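PDB 3HG7: D-isomer specific 2-hydroxyacid dehydrogenase family protein from Aeromonas salmonicida subsp. salmonicida, which probably interconverts D-2-hydroxyacids and 2-oxoacids, using NAD as cofactor. Local coordinates for residues Leu11-Ala16 / Ser73-Val78; Arg20-Ala25 / Asp288-Phe293; Arg57-Leu62 / Ala84-Asp89; Tyr106-Leu111 / Gln136-Arg141. The protein carries 1 engineered substitution. All coordinates share one frame; numbering follows the deposited sequence.

Interaction 1: residues Leu11-Ala16 / Ser73-Val78; sequences LSQDNA and STYAGV
Two loops at the C-terminal ends of two parallel strands, 6-11 and 70-73, meet here, with strand 50-53 between them. Ser12 and Thr74 face each other. OG of Ser12 lies 4.2 Å from CG2 of Thr74, and their CA atoms are 7.7 Å apart. The two side chains are joined through a third residue. OE2 of Glu54, just after strand 50-53, is hydrogen-bonded to both Ser12 OG and Thr74 OG1. Glu54 OE1 also takes the backbone N of Gln13. Further out, NE2 of Gln13 comes 3.9 Å from OH of Tyr75. The two side chains cross at about a right angle, with amide and ring planes 67° apart. CG of Gln13 sits between its backbone N and carbonyl carbon (chi1 61°), and the chain then runs extended to the tyrosine hydroxyl. The first loop holds its own shape. Ser12 to Asn15 form a type I beta turn, and Asp14 N donates to Ser12 OG at 2.9 Å, an ST turn. Ser12 N donates to Asn15 OD1 at 2.8 Å, from above the carbonyl plane. In the second loop Ser73 OG donates to Tyr75 O at 2.9 Å. Loops gathered at the C-terminal ends of the strands, bridged by a shared carboxylate, fit the parallel alpha/beta fold of this domain.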
loop_
_atom_site.group_PDB
_atom_site.type_symbol
_atom_site.label_atom_id
_atom_site.label_comp_id
_atom_site.label_asym_id
_atom_site.label_seq_id
_atom_site.Cartn_x
_atom_site.Cartn_y
_atom_site.Cartn_z
ATOM N N LEU A 11 -5.352 -18.445 -8.625
ATOM C CA LEU A 11 -4.236 -18.848 -7.772
ATOM C C LEU A 11 -4.072 -17.761 -6.674
ATOM O O LEU A 11 -3.015 -17.077 -6.556
ATOM C CB LEU A 11 -2.986 -18.984 -8.619
ATOM C CG LEU A 11 -1.660 -19.392 -8.009
ATOM C CD1 LEU A 11 -1.772 -20.771 -7.393
ATOM C CD2 LEU A 11 -0.628 -19.395 -9.128
ATOM N N SER A 12 -5.139 -17.625 -5.878
ATOM C CA SER A 12 -5.239 -16.618 -4.823
ATOM C C SER A 12 -5.646 -17.218 -3.468
ATOM O O SER A 12 -6.392 -18.183 -3.416
ATOM C CB SER A 12 -6.285 -15.571 -5.198
ATOM O OG SER A 12 -6.475 -14.655 -4.125
ATOM N N GLN A 13 -5.201 -16.585 -2.378
ATOM C CA GLN A 13 -5.644 -17.029 -1.047
ATOM C C GLN A 13 -7.146 -16.782 -0.928
ATOM O O GLN A 13 -7.813 -17.419 -0.137
ATOM C CB GLN A 13 -4.872 -16.330 0.068
ATOM C CG GLN A 13 -5.005 -14.827 0.114
ATOM C CD GLN A 13 -4.164 -14.233 1.239
ATOM O OE1 GLN A 13 -4.695 -13.748 2.229
ATOM N NE2 GLN A 13 -2.833 -14.315 1.101
ATOM N N ASP A 14 -7.679 -15.893 -1.781
ATOM C CA ASP A 14 -9.111 -15.635 -1.834
ATOM C C ASP A 14 -9.867 -16.395 -2.932
ATOM O O ASP A 14 -10.964 -15.979 -3.342
ATOM C CB ASP A 14 -9.334 -14.118 -1.991
ATOM C CG ASP A 14 -8.919 -13.328 -0.759
ATOM O OD1 ASP A 14 -9.168 -13.788 0.390
ATOM O OD2 ASP A 14 -8.326 -12.236 -0.934
ATOM N N ASN A 15 -9.291 -17.498 -3.412
ATOM C CA ASN A 15 -9.905 -18.307 -4.474
ATOM C C ASN A 15 -11.402 -18.587 -4.310
ATOM O O ASN A 15 -12.154 -18.528 -5.280
ATOM C CB ASN A 15 -9.201 -19.663 -4.582
ATOM C CG ASN A 15 -7.993 -19.637 -5.507
ATOM O OD1 ASN A 15 -7.736 -18.650 -6.189
ATOM N ND2 ASN A 15 -7.238 -20.740 -5.531
ATOM N N ALA A 16 -11.816 -18.983 -3.108
ATOM C CA ALA A 16 -13.198 -19.358 -2.906
ATOM C C ALA A 16 -14.128 -18.165 -3.206
ATOM O O ALA A 16 -15.138 -18.318 -3.909
ATOM C CB ALA A 16 -13.415 -19.923 -1.483
ATOM N N SER A 73 -2.913 -9.335 -11.415
ATOM C CA SER A 73 -2.453 -9.410 -10.007
ATOM C C SER A 73 -3.555 -8.942 -9.055
ATOM O O SER A 73 -4.305 -8.027 -9.363
ATOM C CB SER A 73 -1.186 -8.578 -9.783
ATOM O OG SER A 73 -0.879 -8.488 -8.383
ATOM N N THR A 74 -3.659 -9.584 -7.889
ATOM C CA THR A 74 -4.661 -9.184 -6.895
ATOM C C THR A 74 -4.058 -8.145 -5.982
ATOM O O THR A 74 -4.737 -7.600 -5.103
ATOM C CB THR A 74 -5.095 -10.409 -5.992
ATOM O OG1 THR A 74 -3.926 -11.016 -5.428
ATOM C CG2 THR A 74 -5.833 -11.424 -6.791
ATOM N N TYR A 75 -2.777 -7.873 -6.172
ATOM C CA TYR A 75 -2.069 -6.912 -5.329
ATOM C C TYR A 75 -1.614 -5.731 -6.156
ATOM O O TYR A 75 -1.342 -5.824 -7.370
ATOM C CB TYR A 75 -0.808 -7.540 -4.728
ATOM C CG TYR A 75 -0.984 -8.478 -3.588
ATOM C CD1 TYR A 75 -2.211 -8.611 -2.945
ATOM C CD2 TYR A 75 0.107 -9.221 -3.115
ATOM C CE1 TYR A 75 -2.354 -9.462 -1.844
ATOM C CE2 TYR A 75 -0.035 -10.075 -2.021
ATOM C CZ TYR A 75 -1.265 -10.183 -1.401
ATOM O OH TYR A 75 -1.434 -11.002 -0.316
ATOM N N ALA A 76 -1.471 -4.593 -5.486
ATOM C CA ALA A 76 -0.887 -3.443 -6.137
ATOM C C ALA A 76 0.588 -3.693 -6.449
ATOM O O ALA A 76 1.073 -3.312 -7.502
ATOM C CB ALA A 76 -1.027 -2.192 -5.209
ATOM N N GLY A 77 1.301 -4.336 -5.533
ATOM C CA GLY A 77 2.745 -4.509 -5.702
ATOM C C GLY A 77 3.066 -5.737 -6.550
ATOM O O GLY A 77 2.606 -6.833 -6.236
ATOM N N VAL A 78 3.878 -5.565 -7.587
ATOM C CA VAL A 78 4.174 -6.669 -8.532
ATOM C C VAL A 78 5.671 -6.776 -8.749
ATOM O O VAL A 78 6.123 -7.434 -9.675
ATOM C CB VAL A 78 3.449 -6.517 -9.918
ATOM C CG1 VAL A 78 1.925 -6.660 -9.765
ATOM C CG2 VAL A 78 3.842 -5.191 -10.624
#

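Interaction 2: residues Arg20-Ala25 / Asp288-Phe293; sequences RLLKAA and DVAQIF
Ala290 and Leu21 make the close part of this helix-helix contact. CB of Ala290 lies 3.8 Å from CD1 of Leu21 and 4.2 Å from its CB, so the small methyl rests against the root and one branch of the leucine. Leu22 packs next to it. Its CD1 reaches 3.9 Å from CD2 of Phe293, approaching the ring obliquely, and the two side chains cross at about a right angle. The same methyl is 4.3 Å from Ala290 CB, so it bridges one turn of helix 286-301. CG of Phe293 is anti to the backbone N (chi1 176°), which carries the ring toward helix 15-24 and the sheet. There Leu8 and Met52 touch both Leu22 and Phe293, and the ring of Trp70 lies nearly parallel to that of Phe293. The other side is looser. Leu21 is partly exposed, and the outer sides of both helices, with Lys23 and Gln291, are exposed. The segment axes stay 10.3 Å apart at closest approach and cross at -42°. Two helices side by side over one face of a parallel sheet are characteristic of a flavodoxin-like three-layer alpha/beta domain.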
loop_
_atom_site.group_PDB
_atom_site.type_symbol
_atom_site.label_atom_id
_atom_site.label_comp_id
_atom_site.label_asym_id
_atom_site.label_seq_id
_atom_site.Cartn_x
_atom_site.Cartn_y
_atom_site.Cartn_z
ATOM N N ARG A 20 -16.695 -17.741 -6.588
ATOM C CA ARG A 20 -18.101 -17.394 -6.395
ATOM C C ARG A 20 -18.438 -16.148 -7.206
ATOM O O ARG A 20 -19.404 -16.150 -7.955
ATOM C CB ARG A 20 -18.423 -17.166 -4.912
ATOM C CG ARG A 20 -19.788 -16.536 -4.643
ATOM C CD ARG A 20 -20.223 -16.700 -3.193
ATOM N NE ARG A 20 -19.326 -16.038 -2.256
ATOM C CZ ARG A 20 -19.182 -14.722 -2.150
ATOM N NH1 ARG A 20 -19.855 -13.903 -2.947
ATOM N NH2 ARG A 20 -18.348 -14.229 -1.249
ATOM N N LEU A 21 -17.633 -15.105 -7.074
ATOM C CA LEU A 21 -17.912 -13.830 -7.741
ATOM C C LEU A 21 -17.877 -13.931 -9.261
ATOM O O LEU A 21 -18.763 -13.404 -9.972
ATOM C CB LEU A 21 -16.908 -12.786 -7.281
ATOM C CG LEU A 21 -17.091 -12.174 -5.889
ATOM C CD1 LEU A 21 -15.832 -11.477 -5.473
ATOM C CD2 LEU A 21 -18.305 -11.212 -5.934
ATOM N N LEU A 22 -16.844 -14.598 -9.754
ATOM C CA LEU A 22 -16.673 -14.809 -11.196
ATOM C C LEU A 22 -17.712 -15.730 -11.835
ATOM O O LEU A 22 -18.071 -15.545 -13.003
ATOM C CB LEU A 22 -15.253 -15.293 -11.488
ATOM C CG LEU A 22 -14.221 -14.261 -11.957
ATOM C CD1 LEU A 22 -14.540 -12.780 -11.612
ATOM C CD2 LEU A 22 -12.839 -14.631 -11.478
ATOM N N LYS A 23 -18.183 -16.723 -11.079
ATOM C CA LYS A 23 -19.272 -17.592 -11.531
ATOM C C LYS A 23 -20.600 -16.826 -11.577
ATOM O O LYS A 23 -21.480 -17.148 -12.381
ATOM C CB LYS A 23 -19.415 -18.823 -10.631
ATOM C CG LYS A 23 -18.523 -19.995 -11.016
ATOM C CD LYS A 23 -18.730 -21.143 -10.023
ATOM C CE LYS A 23 -17.907 -22.367 -10.382
ATOM N NZ LYS A 23 -18.213 -23.497 -9.453
ATOM N N ALA A 24 -20.728 -15.809 -10.724
ATOM C CA ALA A 24 -21.926 -14.973 -10.707
ATOM C C ALA A 24 -21.938 -14.027 -11.913
ATOM O O ALA A 24 -23.009 -13.686 -12.432
ATOM C CB ALA A 24 -22.020 -14.191 -9.414
ATOM N N ALA A 25 -20.741 -13.640 -12.370
ATOM C CA ALA A 25 -20.577 -12.671 -13.463
ATOM C C ALA A 25 -20.966 -13.222 -14.834
ATOM O O ALA A 25 -21.130 -12.449 -15.788
ATOM C CB ALA A 25 -19.150 -12.164 -13.497
ATOM N N ASP A 288 -13.996 -5.842 -4.826
ATOM C CA ASP A 288 -13.492 -4.748 -5.658
ATOM C C ASP A 288 -12.494 -5.192 -6.712
ATOM O O ASP A 288 -12.473 -4.650 -7.819
ATOM C CB ASP A 288 -12.883 -3.658 -4.808
ATOM C CG ASP A 288 -13.934 -2.875 -4.043
ATOM O OD1 ASP A 288 -15.145 -3.006 -4.331
ATOM O OD2 ASP A 288 -13.549 -2.112 -3.163
ATOM N N VAL A 289 -11.676 -6.178 -6.362
ATOM C CA VAL A 289 -10.707 -6.719 -7.317
ATOM C C VAL A 289 -11.456 -7.459 -8.453
ATOM O O VAL A 289 -11.073 -7.358 -9.610
ATOM C CB VAL A 289 -9.673 -7.653 -6.629
ATOM C CG1 VAL A 289 -8.727 -8.294 -7.668
ATOM C CG2 VAL A 289 -8.848 -6.900 -5.593
ATOM N N ALA A 290 -12.528 -8.181 -8.129
ATOM C CA ALA A 290 -13.272 -8.912 -9.159
ATOM C C ALA A 290 -13.897 -7.960 -10.160
ATOM O O ALA A 290 -13.977 -8.262 -11.352
ATOM C CB ALA A 290 -14.324 -9.792 -8.540
ATOM N N GLN A 291 -14.341 -6.803 -9.669
ATOM C CA GLN A 291 -14.880 -5.754 -10.509
ATOM C C GLN A 291 -13.807 -5.245 -11.477
ATOM O O GLN A 291 -14.096 -5.042 -12.653
ATOM C CB GLN A 291 -15.414 -4.613 -9.615
ATOM C CG GLN A 291 -16.259 -3.564 -10.321
ATOM C CD GLN A 291 -16.783 -2.480 -9.356
ATOM O OE1 GLN A 291 -17.512 -1.573 -9.771
ATOM N NE2 GLN A 291 -16.422 -2.582 -8.080
ATOM N N ILE A 292 -12.573 -5.078 -10.994
ATOM C CA ILE A 292 -11.430 -4.688 -11.850
ATOM C C ILE A 292 -11.158 -5.758 -12.906
ATOM O O ILE A 292 -10.955 -5.442 -14.087
ATOM C CB ILE A 292 -10.158 -4.408 -11.025
ATOM C CG1 ILE A 292 -10.331 -3.103 -10.227
ATOM C CG2 ILE A 292 -8.918 -4.287 -11.904
ATOM C CD1 ILE A 292 -9.215 -2.875 -9.183
ATOM N N PHE A 293 -11.191 -7.007 -12.463
ATOM C CA PHE A 293 -10.983 -8.140 -13.367
ATOM C C PHE A 293 -12.039 -8.169 -14.477
ATOM O O PHE A 293 -11.700 -8.230 -15.658
ATOM C CB PHE A 293 -10.950 -9.478 -12.626
ATOM C CG PHE A 293 -10.830 -10.660 -13.578
ATOM C CD1 PHE A 293 -9.580 -11.092 -14.016
ATOM C CD2 PHE A 293 -11.970 -11.272 -14.093
ATOM C CE1 PHE A 293 -9.462 -12.158 -14.923
ATOM C CE2 PHE A 293 -11.881 -12.300 -15.034
ATOM C CZ PHE A 293 -10.618 -12.759 -15.446
#

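Interaction 3: residues Arg57-Leu62 / Ala84-Asp89; sequences RAKPLL and ARCRRD
The segment Arg57-Leu62 begins in helix 55-58, and Leu61 N is hydrogen-bonded to Ala58 O at 2.8 Å. The segment Ala84-Asp89 has no regular structure. The backbones come closest at Leu62 and Arg87, whose CA atoms are 7.4 Å apart. Arg87 makes the one hydrogen bond between the segments. Its NH1 donates to Leu62 O at 3.1 Å, bent to 144°, on a lone pair in the carbonyl plane. CD of Arg87 also lies 4.4 Å from Leu62 CB. A bend at chi3 (-57°) turns the guanidinium so that its other edge meets Asp89. NE donates to OD1 at 2.8 Å and NH2 to OD2 at 3.0 Å of that carboxylate, a side-on salt bridge that fixes the rotation of the group. NH1 has a second partner in Asn66. At the other end Lys59, extended, lays its CE 3.7 Å from SG of Cys86. Its NZ passes on to Val80 O and to Asp83, which also pairs with Arg85. Leu62 further touches Leu68 and Tyr90. The contact thus ties the chain at helix 55-58 to the loop between strands 70-73 and 91-93, while Leu61 and Ala58 face helix 38-44 and strand 50-53 respectively.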
loop_
_atom_site.group_PDB
_atom_site.type_symbol
_atom_site.label_atom_id
_atom_site.label_comp_id
_atom_site.label_asym_id
_atom_site.label_seq_id
_atom_site.Cartn_x
_atom_site.Cartn_y
_atom_site.Cartn_z
ATOM N N ARG A 57 2.529 -16.120 -5.499
ATOM C CA ARG A 57 2.078 -17.455 -5.831
ATOM C C ARG A 57 2.275 -17.846 -7.268
ATOM O O ARG A 57 2.557 -19.018 -7.560
ATOM C CB ARG A 57 0.669 -17.709 -5.367
ATOM C CG ARG A 57 0.765 -18.258 -3.981
ATOM C CD ARG A 57 -0.523 -18.576 -3.432
ATOM N NE ARG A 57 -1.104 -19.748 -4.059
ATOM C CZ ARG A 57 -2.316 -20.137 -3.725
ATOM N NH1 ARG A 57 -2.923 -19.429 -2.784
ATOM N NH2 ARG A 57 -2.909 -21.155 -4.310
ATOM N N ALA A 58 2.156 -16.889 -8.150
ATOM C CA ALA A 58 2.349 -17.170 -9.578
ATOM C C ALA A 58 3.814 -17.356 -9.938
ATOM O O ALA A 58 4.145 -18.160 -10.808
ATOM C CB ALA A 58 1.750 -16.042 -10.385
ATOM N N LYS A 59 4.689 -16.586 -9.292
ATOM C CA LYS A 59 6.106 -16.508 -9.685
ATOM C C LYS A 59 6.842 -17.834 -9.937
ATOM O O LYS A 59 7.508 -17.951 -10.978
ATOM C CB LYS A 59 6.921 -15.585 -8.750
ATOM C CG LYS A 59 8.376 -15.376 -9.218
ATOM C CD LYS A 59 9.167 -14.405 -8.335
ATOM C CE LYS A 59 10.466 -14.000 -9.026
ATOM N NZ LYS A 59 11.087 -12.793 -8.364
ATOM N N PRO A 60 6.720 -18.831 -9.017
ATOM C CA PRO A 60 7.355 -20.145 -9.231
ATOM C C PRO A 60 6.712 -20.991 -10.339
ATOM O O PRO A 60 7.290 -21.992 -10.760
ATOM C CB PRO A 60 7.167 -20.860 -7.881
ATOM C CG PRO A 60 6.079 -20.113 -7.185
ATOM C CD PRO A 60 6.228 -18.707 -7.631
ATOM N N LEU A 61 5.527 -20.604 -10.795
ATOM C CA LEU A 61 4.807 -21.372 -11.813
ATOM C C LEU A 61 4.924 -20.709 -13.192
ATOM O O LEU A 61 4.584 -21.324 -14.210
ATOM C CB LEU A 61 3.328 -21.507 -11.401
ATOM C CG LEU A 61 3.065 -22.395 -10.170
ATOM C CD1 LEU A 61 1.775 -22.093 -9.466
ATOM C CD2 LEU A 61 3.046 -23.828 -10.626
ATOM N N LEU A 62 5.423 -19.478 -13.239
ATOM C CA LEU A 62 5.312 -18.663 -14.464
ATOM C C LEU A 62 6.018 -19.249 -15.681
ATOM O O LEU A 62 5.508 -19.109 -16.798
ATOM C CB LEU A 62 5.779 -17.215 -14.265
ATOM C CG LEU A 62 4.692 -16.210 -13.919
ATOM C CD1 LEU A 62 5.301 -14.824 -13.839
ATOM C CD2 LEU A 62 3.577 -16.221 -14.936
ATOM N N ALA A 84 14.411 -9.859 -13.792
ATOM C CA ALA A 84 14.965 -10.081 -15.126
ATOM C C ALA A 84 14.932 -11.552 -15.553
ATOM O O ALA A 84 14.967 -11.859 -16.744
ATOM C CB ALA A 84 16.393 -9.539 -15.201
ATOM N N ARG A 85 14.870 -12.449 -14.572
ATOM C CA ARG A 85 14.790 -13.889 -14.820
ATOM C C ARG A 85 13.408 -14.333 -15.314
ATOM O O ARG A 85 13.284 -15.416 -15.884
ATOM C CB ARG A 85 15.150 -14.691 -13.560
ATOM C CG ARG A 85 16.502 -14.355 -12.912
ATOM C CD ARG A 85 16.923 -15.452 -11.924
ATOM N NE ARG A 85 17.468 -14.911 -10.679
ATOM C CZ ARG A 85 16.749 -14.638 -9.590
ATOM N NH1 ARG A 85 15.439 -14.851 -9.573
ATOM N NH2 ARG A 85 17.343 -14.144 -8.508
ATOM N N CYS A 86 12.384 -13.510 -15.077
ATOM C CA CYS A 86 11.001 -13.856 -15.438
ATOM C C CYS A 86 10.635 -13.453 -16.861
ATOM O O CYS A 86 11.121 -12.441 -17.395
ATOM C CB CYS A 86 9.994 -13.206 -14.488
ATOM S SG CYS A 86 10.266 -13.495 -12.716
ATOM N N ARG A 87 9.732 -14.240 -17.440
ATOM C CA ARG A 87 9.173 -13.976 -18.754
ATOM C C ARG A 87 8.402 -12.662 -18.801
ATOM O O ARG A 87 7.863 -12.193 -17.797
ATOM C CB ARG A 87 8.260 -15.138 -19.182
ATOM C CG ARG A 87 6.892 -15.183 -18.472
ATOM C CD ARG A 87 6.227 -16.565 -18.638
ATOM N NE ARG A 87 6.064 -16.909 -20.052
ATOM C CZ ARG A 87 6.087 -18.146 -20.543
ATOM N NH1 ARG A 87 6.310 -19.196 -19.750
ATOM N NH2 ARG A 87 5.937 -18.333 -21.853
ATOM N N ARG A 88 8.340 -12.087 -19.995
ATOM C CA ARG A 88 7.627 -10.839 -20.206
ATOM C C ARG A 88 6.686 -10.895 -21.403
ATOM O O ARG A 88 6.266 -9.854 -21.916
ATOM C CB ARG A 88 8.628 -9.690 -20.334
ATOM C CG ARG A 88 9.157 -9.259 -18.985
ATOM C CD ARG A 88 10.430 -8.463 -19.076
ATOM N NE ARG A 88 10.805 -7.964 -17.747
ATOM C CZ ARG A 88 11.787 -7.100 -17.519
ATOM N NH1 ARG A 88 12.060 -6.713 -16.280
ATOM N NH2 ARG A 88 12.501 -6.630 -18.533
ATOM N N ASP A 89 6.325 -12.105 -21.825
ATOM C CA ASP A 89 5.564 -12.296 -23.057
ATOM C C ASP A 89 4.061 -12.422 -22.788
ATOM O O ASP A 89 3.393 -13.296 -23.358
ATOM C CB ASP A 89 6.071 -13.537 -23.823
ATOM C CG ASP A 89 6.058 -14.797 -22.962
ATOM O OD1 ASP A 89 5.715 -14.705 -21.759
ATOM O OD2 ASP A 89 6.387 -15.876 -23.479
#

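Interaction 4: residues Tyr106-Leu111 / Gln136-Arg141; sequences YVFGHL and QGLKGR
The ring of Phe108 receives Leu138 at its edge. CD1 of Leu138 lies near the ring plane, 4.2 Å from CE1. The ring of Phe162 also meets Phe108, with the two planes about 20° apart. A second flat pair lies further from the contact. CD2 of His110 sits 3.5 Å above one face of the Tyr106 ring, offset toward the rim, and Tyr106 O is at the edge of the imidazole. The guanidinium of Arg141 has Gln136 OE1 at its edge, in plane, but their bond is weak. Leu138 and Leu111 carry the rest of the contact, reaching toward each other tip to tip. CD2 of Leu111 is 3.9 Å from CD1 of Leu138 and equally far from its CD2, so one methyl fits against both branches of the facing leucine. CG of Leu111 is anti to the backbone N (chi1 174°), which points the branch off helix 100-115 toward the loop. Leu112 and Met115 of that helix also touch Leu138. The loop is turned by a type II beta turn from Leu138 to Arg141, closed by Arg141 N to Leu138 O at 3.1 Å, with Gly140 at positive phi. The three touching residues are buried and apolar. The attraction is therefore van der Waals and hydrophobic, and holds the entry to strand 142-146 against the helix without a polar bond between the segments.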
loop_
_atom_site.group_PDB
_atom_site.type_symbol
_atom_site.label_atom_id
_atom_site.label_comp_id
_atom_site.label_asym_id
_atom_site.label_seq_id
_atom_site.Cartn_x
_atom_site.Cartn_y
_atom_site.Cartn_z
ATOM N N TYR A 106 -6.938 3.666 7.986
ATOM C CA TYR A 106 -5.724 3.198 8.646
ATOM C C TYR A 106 -4.965 4.375 9.230
ATOM O O TYR A 106 -4.555 4.358 10.410
ATOM C CB TYR A 106 -4.823 2.479 7.620
ATOM C CG TYR A 106 -3.474 2.092 8.168
ATOM C CD1 TYR A 106 -3.284 0.846 8.764
ATOM C CD2 TYR A 106 -2.379 2.956 8.035
ATOM C CE1 TYR A 106 -2.048 0.470 9.245
ATOM C CE2 TYR A 106 -1.137 2.615 8.518
ATOM C CZ TYR A 106 -0.988 1.372 9.123
ATOM O OH TYR A 106 0.214 0.998 9.604
ATOM N N VAL A 107 -4.789 5.408 8.416
ATOM C CA VAL A 107 -3.953 6.516 8.808
ATOM C C VAL A 107 -4.645 7.243 9.970
ATOM O O VAL A 107 -4.013 7.483 10.984
ATOM C CB VAL A 107 -3.697 7.493 7.628
ATOM C CG1 VAL A 107 -3.150 8.848 8.133
ATOM C CG2 VAL A 107 -2.698 6.843 6.609
ATOM N N PHE A 108 -5.938 7.539 9.822
ATOM C CA PHE A 108 -6.627 8.318 10.880
ATOM C C PHE A 108 -6.975 7.471 12.119
ATOM O O PHE A 108 -7.018 7.993 13.208
ATOM C CB PHE A 108 -7.811 9.096 10.312
ATOM C CG PHE A 108 -7.398 10.340 9.596
ATOM C CD1 PHE A 108 -7.495 11.575 10.227
ATOM C CD2 PHE A 108 -6.871 10.280 8.321
ATOM C CE1 PHE A 108 -7.074 12.748 9.570
ATOM C CE2 PHE A 108 -6.459 11.429 7.649
ATOM C CZ PHE A 108 -6.566 12.673 8.287
ATOM N N GLY A 109 -7.202 6.162 11.966
ATOM C CA GLY A 109 -7.340 5.294 13.129
ATOM C C GLY A 109 -6.054 5.319 13.955
ATOM O O GLY A 109 -6.080 5.510 15.179
ATOM N N HIS A 110 -4.923 5.169 13.281
ATOM C CA HIS A 110 -3.640 5.160 13.979
ATOM C C HIS A 110 -3.336 6.550 14.546
ATOM O O HIS A 110 -2.821 6.695 15.649
ATOM C CB HIS A 110 -2.515 4.703 13.076
ATOM C CG HIS A 110 -2.382 3.210 13.021
ATOM N ND1 HIS A 110 -1.721 2.497 13.993
ATOM C CD2 HIS A 110 -2.837 2.302 12.130
ATOM C CE1 HIS A 110 -1.761 1.208 13.699
ATOM N NE2 HIS A 110 -2.452 1.057 12.586
ATOM N N LEU A 111 -3.672 7.565 13.773
ATOM C CA LEU A 111 -3.387 8.916 14.184
ATOM C C LEU A 111 -4.214 9.276 15.420
ATOM O O LEU A 111 -3.685 9.818 16.394
ATOM C CB LEU A 111 -3.672 9.896 13.044
ATOM C CG LEU A 111 -3.555 11.384 13.388
ATOM C CD1 LEU A 111 -2.141 11.698 13.793
ATOM C CD2 LEU A 111 -4.064 12.338 12.245
ATOM N N GLN A 136 -4.629 17.129 22.490
ATOM C CA GLN A 136 -5.052 18.186 21.571
ATOM C C GLN A 136 -5.967 17.639 20.484
ATOM O O GLN A 136 -5.953 16.457 20.181
ATOM C CB GLN A 136 -3.843 18.874 20.904
ATOM C CG GLN A 136 -2.899 19.599 21.877
ATOM C CD GLN A 136 -2.304 20.884 21.305
ATOM O OE1 GLN A 136 -2.427 21.170 20.111
ATOM N NE2 GLN A 136 -1.669 21.679 22.170
ATOM N N GLY A 137 -6.746 18.528 19.866
ATOM C CA GLY A 137 -7.534 18.109 18.704
ATOM C C GLY A 137 -6.712 18.190 17.445
ATOM O O GLY A 137 -5.620 18.753 17.452
ATOM N N LEU A 138 -7.254 17.643 16.349
ATOM C CA LEU A 138 -6.637 17.776 15.041
ATOM C C LEU A 138 -6.842 19.139 14.382
ATOM O O LEU A 138 -6.114 19.487 13.451
ATOM C CB LEU A 138 -7.162 16.689 14.112
ATOM C CG LEU A 138 -6.696 15.275 14.497
ATOM C CD1 LEU A 138 -7.158 14.307 13.439
ATOM C CD2 LEU A 138 -5.172 15.263 14.615
ATOM N N LYS A 139 -7.803 19.928 14.873
ATOM C CA LYS A 139 -8.117 21.215 14.239
ATOM C C LYS A 139 -6.867 22.064 14.051
ATOM O O LYS A 139 -6.145 22.361 15.003
ATOM C CB LYS A 139 -9.134 22.029 15.065
ATOM C CG LYS A 139 -10.132 21.166 15.819
ATOM C CD LYS A 139 -10.492 21.744 17.180
ATOM C CE LYS A 139 -11.958 22.124 17.269
ATOM N NZ LYS A 139 -12.684 21.111 18.075
ATOM N N GLY A 140 -6.612 22.454 12.818
ATOM C CA GLY A 140 -5.544 23.402 12.527
ATOM C C GLY A 140 -4.140 22.834 12.448
ATOM O O GLY A 140 -3.196 23.564 12.178
ATOM N N ARG A 141 -3.993 21.538 12.674
ATOM C CA ARG A 141 -2.700 20.885 12.540
ATOM C C ARG A 141 -2.413 20.639 11.062
ATOM O O ARG A 141 -3.344 20.623 10.256
ATOM C CB ARG A 141 -2.739 19.546 13.267
ATOM C CG ARG A 141 -3.395 19.612 14.604
ATOM C CD ARG A 141 -2.384 19.837 15.659
ATOM N NE ARG A 141 -1.363 18.789 15.692
ATOM C CZ ARG A 141 -0.586 18.567 16.746
ATOM N NH1 ARG A 141 0.348 17.633 16.706
ATOM N NH2 ARG A 141 -0.752 19.294 17.849
#

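How the interactions relate
From the N terminus, interaction 1 closes a loop from 11-16 to 73-78. Interaction 2 leaves the same helix 15-24 and returns only at helix 286-301, so it crosses interaction 1. Interaction 3 opens inside the loop of interaction 1 and closes beyond it, so these two also cross. They touch where Leu11 packs on Arg57 and Leu61. Interaction 4 follows interactions 1 and 3 in series. Both it and interaction 3 are nested within the loop of interaction 2. Interactions 1 to 3 tie together the domain with the five-stranded sheet, which the last helix rejoins. Interaction 4 belongs to the seven-stranded domain, its centre about 32 Å from that of interaction 1.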